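Local coordinates for ABC transporter (Caldanaerobius, PDB 4G68), which probably serves as the solute-binding protein of an ABC transporter, capturing xylan-derived xylo-oligosaccharides for uptake by this thermophilic bacterium, at residues W68-G73 against I122-A127; I172-Q177 against G345-S350. All coordinates share one frame; numbering follows the deposited sequence.

Contact 1 (W68-G73 against I122-A127); sequences WNLFTG and IFQTWA. With XYS (alpha-D-xylopyranose), chain D; XYP (beta-D-xylopyranose), chain B; XYP (beta-D-xylopyranose), chain C.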
loop_
_atom_site.group_PDB
_atom_site.type_symbol
_atom_site.label_atom_id
_atom_site.label_comp_id
_atom_site.label_asym_id
_atom_site.label_seq_id
_atom_site.Cartn_x
_atom_site.Cartn_y
_atom_site.Cartn_z
ATOM N N TRP A 68 -3.306 7.371 17.065
ATOM C CA TRP A 68 -2.290 7.795 16.087
ATOM C C TRP A 68 -2.603 7.262 14.711
ATOM O O TRP A 68 -3.052 6.118 14.563
ATOM C CB TRP A 68 -0.896 7.339 16.472
ATOM C CG TRP A 68 -0.369 7.850 17.795
ATOM C CD1 TRP A 68 -0.925 8.821 18.654
ATOM C CD2 TRP A 68 0.833 7.401 18.435
ATOM N NE1 TRP A 68 -0.126 8.942 19.813
ATOM C CE2 TRP A 68 0.944 8.126 19.699
ATOM C CE3 TRP A 68 1.847 6.524 18.073
ATOM C CZ2 TRP A 68 2.060 7.933 20.573
ATOM C CZ3 TRP A 68 2.909 6.278 18.973
ATOM C CH2 TRP A 68 3.035 6.993 20.173
ATOM N N ASN A 69 -2.382 8.099 13.713
ATOM C CA ASN A 69 -2.544 7.710 12.318
ATOM C C ASN A 69 -1.561 8.447 11.394
ATOM O O ASN A 69 -0.820 9.369 11.835
ATOM C CB ASN A 69 -4.039 7.885 11.854
ATOM C CG ASN A 69 -4.467 9.367 11.834
ATOM O OD1 ASN A 69 -4.146 10.088 10.883
ATOM N ND2 ASN A 69 -5.123 9.852 12.910
ATOM N N LEU A 70 -1.565 8.110 10.103
ATOM C CA LEU A 70 -0.623 8.743 9.194
ATOM C C LEU A 70 -1.252 9.575 8.146
ATOM O O LEU A 70 -0.622 9.830 7.132
ATOM C CB LEU A 70 0.301 7.619 8.603
ATOM C CG LEU A 70 -0.410 6.439 7.863
ATOM C CD1 LEU A 70 -1.336 6.884 6.716
ATOM C CD2 LEU A 70 0.702 5.633 7.202
ATOM N N PHE A 71 -2.558 9.923 8.303
ATOM C CA PHE A 71 -3.202 10.691 7.249
ATOM C C PHE A 71 -2.812 12.178 7.251
ATOM O O PHE A 71 -3.475 13.035 7.843
ATOM C CB PHE A 71 -4.708 10.507 7.290
ATOM C CG PHE A 71 -5.127 9.110 6.840
ATOM C CD1 PHE A 71 -5.084 8.745 5.489
ATOM C CD2 PHE A 71 -5.451 8.145 7.808
ATOM C CE1 PHE A 71 -5.456 7.428 5.104
ATOM C CE2 PHE A 71 -5.767 6.850 7.423
ATOM C CZ PHE A 71 -5.775 6.491 6.088
ATOM N N THR A 72 -1.694 12.458 6.609
ATOM C CA THR A 72 -1.100 13.776 6.668
ATOM C C THR A 72 -1.507 14.689 5.512
ATOM O O THR A 72 -1.514 15.858 5.668
ATOM C CB THR A 72 0.455 13.762 6.704
ATOM O OG1 THR A 72 0.975 12.877 5.731
ATOM C CG2 THR A 72 0.996 13.429 8.114
ATOM N N GLY A 73 -1.785 14.107 4.366
ATOM C CA GLY A 73 -2.167 14.891 3.212
ATOM C C GLY A 73 -3.646 15.322 3.165
ATOM O O GLY A 73 -4.448 14.750 3.852
ATOM N N ILE A 122 -5.215 3.661 20.619
ATOM C CA ILE A 122 -5.593 3.145 19.263
ATOM C C ILE A 122 -4.569 3.591 18.277
ATOM O O ILE A 122 -4.185 4.756 18.284
ATOM C CB ILE A 122 -6.904 3.723 18.785
ATOM C CG1 ILE A 122 -7.985 3.459 19.892
ATOM C CG2 ILE A 122 -7.328 3.102 17.418
ATOM C CD1 ILE A 122 -9.278 4.223 19.675
ATOM N N PHE A 123 -4.112 2.692 17.415
ATOM C CA PHE A 123 -3.103 3.064 16.451
ATOM C C PHE A 123 -3.393 2.398 15.113
ATOM O O PHE A 123 -3.857 1.230 15.060
ATOM C CB PHE A 123 -1.633 2.732 16.970
ATOM C CG PHE A 123 -1.385 1.287 17.262
ATOM C CD1 PHE A 123 -0.830 0.448 16.254
ATOM C CD2 PHE A 123 -1.596 0.766 18.524
ATOM C CE1 PHE A 123 -0.558 -0.899 16.526
ATOM C CE2 PHE A 123 -1.314 -0.577 18.820
ATOM C CZ PHE A 123 -0.750 -1.408 17.837
ATOM N N GLN A 124 -3.071 3.128 14.055
ATOM C CA GLN A 124 -3.149 2.595 12.710
ATOM C C GLN A 124 -1.953 1.687 12.476
ATOM O O GLN A 124 -0.905 1.894 13.062
ATOM C CB GLN A 124 -3.141 3.742 11.724
ATOM C CG GLN A 124 -3.235 3.358 10.262
ATOM C CD GLN A 124 -3.187 4.539 9.296
ATOM O OE1 GLN A 124 -3.263 5.682 9.716
ATOM N NE2 GLN A 124 -3.168 4.253 7.985
ATOM N N THR A 125 -2.125 0.626 11.681
ATOM C CA THR A 125 -1.039 -0.279 11.487
ATOM C C THR A 125 -1.252 -0.947 10.131
ATOM O O THR A 125 -2.278 -0.714 9.463
ATOM C CB THR A 125 -0.958 -1.347 12.609
ATOM O OG1 THR A 125 0.248 -2.057 12.474
ATOM C CG2 THR A 125 -2.117 -2.365 12.512
ATOM N N TRP A 126 -0.279 -1.743 9.780
ATOM C CA TRP A 126 -0.361 -2.644 8.637
ATOM C C TRP A 126 -0.441 -4.041 9.151
ATOM O O TRP A 126 0.412 -4.484 9.914
ATOM C CB TRP A 126 0.895 -2.512 7.722
ATOM C CG TRP A 126 0.906 -1.127 7.049
ATOM C CD1 TRP A 126 0.239 -0.699 5.918
ATOM C CD2 TRP A 126 1.601 0.029 7.539
ATOM N NE1 TRP A 126 0.489 0.630 5.667
ATOM C CE2 TRP A 126 1.341 1.108 6.588
ATOM C CE3 TRP A 126 2.453 0.260 8.629
ATOM C CZ2 TRP A 126 1.823 2.364 6.769
ATOM C CZ3 TRP A 126 2.998 1.540 8.785
ATOM C CH2 TRP A 126 2.709 2.556 7.839
ATOM N N ALA A 127 -1.524 -4.731 8.774
ATOM C CA ALA A 127 -1.735 -6.114 9.271
ATOM C C ALA A 127 -0.813 -7.074 8.576
ATOM O O ALA A 127 -0.354 -6.773 7.464
ATOM C CB ALA A 127 -3.199 -6.527 9.046
HETATM C C1 XYS D . -2.908 10.660 3.083
HETATM C C2 XYS D . -1.487 10.231 3.518
HETATM C C3 XYS D . -0.968 8.955 2.841
HETATM C C4 XYS D . -2.075 7.889 2.772
HETATM C C5 XYS D . -3.317 8.468 2.095
HETATM O O1 XYS D . -3.060 12.004 2.753
HETATM O O2 XYS D . -0.516 11.204 3.485
HETATM O O3 XYS D . 0.138 8.541 3.557
HETATM O O4 XYS D . -1.658 6.629 2.299
HETATM O O5 XYS D . -3.593 9.781 2.249
HETATM C C1 XYP B . -0.893 5.846 2.977
HETATM C C2 XYP B . -1.645 4.514 3.062
HETATM C C3 XYP B . -0.676 3.523 3.746
HETATM C C4 XYP B . 0.539 3.453 2.849
HETATM C C5 XYP B . 1.162 4.853 2.681
HETATM O O2 XYP B . -2.762 4.722 3.925
HETATM O O3 XYP B . -1.373 2.261 3.687
HETATM O O4 XYP B . 1.472 2.603 3.524
HETATM O O5 XYP B . 0.170 5.704 2.092
HETATM C C1 XYP C . 2.364 1.857 2.753
HETATM C C2 XYP C . 3.595 1.562 3.603
HETATM C C3 XYP C . 4.525 0.659 2.785
HETATM C C4 XYP C . 3.779 -0.563 2.188
HETATM C C5 XYP C . 2.429 -0.173 1.520
HETATM O O2 XYP C . 4.193 2.781 3.993
HETATM O O3 XYP C . 5.589 0.254 3.674
HETATM O O4 XYP C . 4.576 -1.279 1.240
HETATM O O5 XYP C . 1.683 0.678 2.382
#

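Contact 2 (I172-Q177 against G345-S350); sequences IPFDQQ and GALMVS. With XYP (beta-D-xylopyranose), chain C.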
loop_
_atom_site.group_PDB
_atom_site.type_symbol
_atom_site.label_atom_id
_atom_site.label_comp_id
_atom_site.label_asym_id
_atom_site.label_seq_id
_atom_site.Cartn_x
_atom_site.Cartn_y
_atom_site.Cartn_z
ATOM N N ILE A 172 -8.948 -4.294 14.045
ATOM C CA ILE A 172 -10.200 -4.006 13.273
ATOM C C ILE A 172 -9.774 -3.521 11.883
ATOM O O ILE A 172 -9.165 -2.443 11.741
ATOM C CB ILE A 172 -11.052 -2.900 13.915
ATOM C CG1 ILE A 172 -11.455 -3.265 15.385
ATOM C CG2 ILE A 172 -12.263 -2.605 13.054
ATOM C CD1 ILE A 172 -12.410 -4.466 15.594
ATOM N N PRO A 173 -9.987 -4.324 10.851
ATOM C CA PRO A 173 -9.568 -3.884 9.508
ATOM C C PRO A 173 -10.325 -2.619 9.051
ATOM O O PRO A 173 -11.454 -2.383 9.484
ATOM C CB PRO A 173 -9.950 -5.064 8.614
ATOM C CG PRO A 173 -10.079 -6.236 9.603
ATOM C CD PRO A 173 -10.707 -5.604 10.813
ATOM N N PHE A 174 -9.687 -1.795 8.231
ATOM C CA PHE A 174 -10.418 -0.665 7.628
ATOM C C PHE A 174 -10.147 -0.485 6.134
ATOM O O PHE A 174 -10.983 0.097 5.412
ATOM C CB PHE A 174 -10.242 0.622 8.419
ATOM C CG PHE A 174 -8.898 1.301 8.212
ATOM C CD1 PHE A 174 -8.743 2.265 7.215
ATOM C CD2 PHE A 174 -7.777 0.962 9.070
ATOM C CE1 PHE A 174 -7.457 2.907 7.050
ATOM C CE2 PHE A 174 -6.551 1.619 8.899
ATOM C CZ PHE A 174 -6.403 2.539 7.890
ATOM N N ASP A 175 -9.024 -0.972 5.639
ATOM C CA ASP A 175 -8.739 -0.823 4.167
ATOM C C ASP A 175 -7.942 -1.929 3.487
ATOM O O ASP A 175 -7.270 -2.747 4.165
ATOM C CB ASP A 175 -8.363 0.614 3.694
ATOM C CG ASP A 175 -6.955 1.049 4.038
ATOM O OD1 ASP A 175 -6.124 0.271 4.422
ATOM O OD2 ASP A 175 -6.680 2.274 3.924
ATOM N N GLN A 176 -8.085 -1.978 2.164
ATOM C CA GLN A 176 -7.388 -2.943 1.332
ATOM C C GLN A 176 -6.482 -2.185 0.392
ATOM O O GLN A 176 -6.744 -0.998 0.037
ATOM C CB GLN A 176 -8.306 -3.774 0.431
ATOM C CG GLN A 176 -9.567 -4.341 1.046
ATOM C CD GLN A 176 -10.422 -4.911 -0.036
ATOM O OE1 GLN A 176 -9.903 -5.260 -1.129
ATOM N NE2 GLN A 176 -11.743 -5.041 0.237
ATOM N N GLN A 177 -5.395 -2.846 0.034
ATOM C CA GLN A 177 -4.477 -2.248 -0.917
ATOM C C GLN A 177 -4.500 -3.056 -2.235
ATOM O O GLN A 177 -4.841 -4.243 -2.243
ATOM C CB GLN A 177 -3.047 -2.296 -0.332
ATOM C CG GLN A 177 -2.909 -1.304 0.850
ATOM C CD GLN A 177 -1.458 -1.205 1.303
ATOM O OE1 GLN A 177 -0.570 -1.920 0.790
ATOM N NE2 GLN A 177 -1.225 -0.329 2.300
ATOM N N GLY A 345 -4.813 -2.587 5.859
ATOM C CA GLY A 345 -4.961 -1.347 6.738
ATOM C C GLY A 345 -5.813 -1.781 7.950
ATOM O O GLY A 345 -6.945 -2.224 7.756
ATOM N N ALA A 346 -5.333 -1.574 9.176
ATOM C CA ALA A 346 -6.115 -1.935 10.393
ATOM C C ALA A 346 -5.855 -0.934 11.535
ATOM O O ALA A 346 -4.827 -0.223 11.557
ATOM C CB ALA A 346 -5.722 -3.324 10.861
ATOM N N LEU A 347 -6.843 -0.875 12.415
ATOM C CA LEU A 347 -6.597 -0.235 13.727
ATOM C C LEU A 347 -6.416 -1.266 14.784
ATOM O O LEU A 347 -7.096 -2.290 14.745
ATOM C CB LEU A 347 -7.780 0.690 14.084
ATOM C CG LEU A 347 -8.188 1.734 13.030
ATOM C CD1 LEU A 347 -9.300 2.617 13.641
ATOM C CD2 LEU A 347 -7.009 2.685 12.764
HETATM N N MSE A 348 -5.415 -1.054 15.676
HETATM C CA MSE A 348 -5.261 -1.914 16.790
HETATM C C MSE A 348 -5.422 -1.130 18.071
HETATM O O MSE A 348 -5.169 0.075 18.155
HETATM C CB MSE A 348 -3.920 -2.665 16.729
HETATM C CG MSE A 348 -3.876 -3.732 15.660
HETATM SE SE MSE A 348 -2.140 -4.614 15.573
HETATM C CE MSE A 348 -2.650 -5.948 14.219
ATOM N N VAL A 349 -5.767 -1.868 19.135
ATOM C CA VAL A 349 -5.836 -1.296 20.475
ATOM C C VAL A 349 -4.686 -1.834 21.355
ATOM O O VAL A 349 -4.328 -3.059 21.375
ATOM C CB VAL A 349 -7.181 -1.635 21.145
ATOM C CG1 VAL A 349 -7.175 -1.251 22.669
ATOM C CG2 VAL A 349 -8.302 -1.001 20.322
ATOM N N SER A 350 -4.088 -0.930 22.125
ATOM C CA SER A 350 -2.929 -1.331 22.962
ATOM C C SER A 350 -3.378 -2.209 24.120
ATOM O O SER A 350 -4.416 -1.877 24.733
ATOM C CB SER A 350 -2.209 -0.112 23.558
ATOM O OG SER A 350 -1.296 0.360 22.551
HETATM C C1 XYP C . 2.364 1.857 2.753
HETATM C C2 XYP C . 3.595 1.562 3.603
HETATM C C3 XYP C . 4.525 0.659 2.785
HETATM C C4 XYP C . 3.779 -0.563 2.188
HETATM C C5 XYP C . 2.429 -0.173 1.520
HETATM O O2 XYP C . 4.193 2.781 3.993
HETATM O O3 XYP C . 5.589 0.254 3.674
HETATM O O4 XYP C . 4.576 -1.279 1.240
HETATM O O5 XYP C . 1.683 0.678 2.382
#

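Contact 1 (W68-G73 against I122-A127)
Q124 reaches from its strand to the chain just past N69 and takes up the backbone N-H of L70, with L70 N 3.0 Å from Q124 OE1. Its CG stands anti to the backbone N (chi1 -179°) and the chain beyond is extended, which carries the amide to the loop. The N-H approaches from above the carbonyl plane of the amide, 37° out of it. The F71 ring lies nearly parallel to this amide, the planes 17° apart, and F71 CE2 is 3.6 Å from Q124 OE1. L70 crosses Q124 at about a right angle. L70 CD1 touches Q124 NE2 at 3.4 Å and also sits over the centre of the F71 ring. The other branch, L70 CD2, touches W126 CZ2 on the benzo ring. W68 contributes mainly backbone: its N-H bonds to I122 O, and its carbonyl accepts from Q124 N. These bonds join parallel strands 64-69 and 122-126 in the sheet of a periplasmic-binding-protein fold. The chain then leaves the strand through an Asx turn, with F71 N bonded to N69 OD1 in the carbonyl plane, on a lone pair. N69 ND2 is held by E98. From L70 to G73 the chain lines the glycan pocket. G73 N donates to O2 of the alpha-xylose, whose O5 lies at the F71 ring edge. From the other strand, W126 NE1 donates to O3 of the chain B xylose at 3.2 Å and more weakly to its O4. The chain C xylose places C2 over one face of the W126 indole, 3.3 Å above the plane and offset toward the rim.

Contact 2 (I172-Q177 against G345-S350)
The F174 ring turns one edge to the backbone of A346 and L347, with A346 C and L347 N in its plane. D175 OD1 lies over one face, 3.9 Å above the plane and offset toward the rim. F174 and D175 both pair with G345 in a classic beta bulge between antiparallel strands 168-184 and 341-349, part of the sheet of this solute-binding fold. G345 O accepts two N-H groups from the same face of its carbonyl plane, F174 N at 2.8 Å and D175 N at 3.2 Å. G345 N returns a bond to D175 O. F174 CG sits between its backbone N and carbonyl carbon (chi1 77°), which brings the ring edge-on against the neighbouring strand, where F174 CE2 is 4.0 Å from L347 CD2. Helix 356-377 packs on F174 through L370 and on L347 through L366. Before the bulge, I172 and L347 form a regular hydrogen-bonded pair, with I172 N to L347 O at 2.8 Å. After it, strand 168-184 runs on to the glycan, where Q177 NE2 donates to the ring oxygen O5 of the chain C xylose at 3.1 Å. A leucine here has no N-H to give, and the chain C xylose would probably be less firmly held at its ring oxygen. G345 has no side chain, and D175 OD1 comes within 3.1 Å of G345 CA, where a CB would clash with it.

In the fold
Both contacts are buried and belong to one mixed sheet, their centres about 9 Å apart. Strands 122-126 and 341-349 are neighbours in it, so contact 1 passes directly into contact 2. Probable backbone bonds from M348 N to F123 O and from T125 N to A346 O make the seam, and F174 CZ packs on Q124 NE2 across it. The chemistry differs. Contact 1 pairs parallel strands by two backbone bonds and adds a side-chain amide bond to the loop that follows. Contact 2 is antiparallel and is held chiefly by backbone bonds. Both touch the chain C xylose, but contact 1 gives five residues to the glycan pocket and contact 2 only Q177.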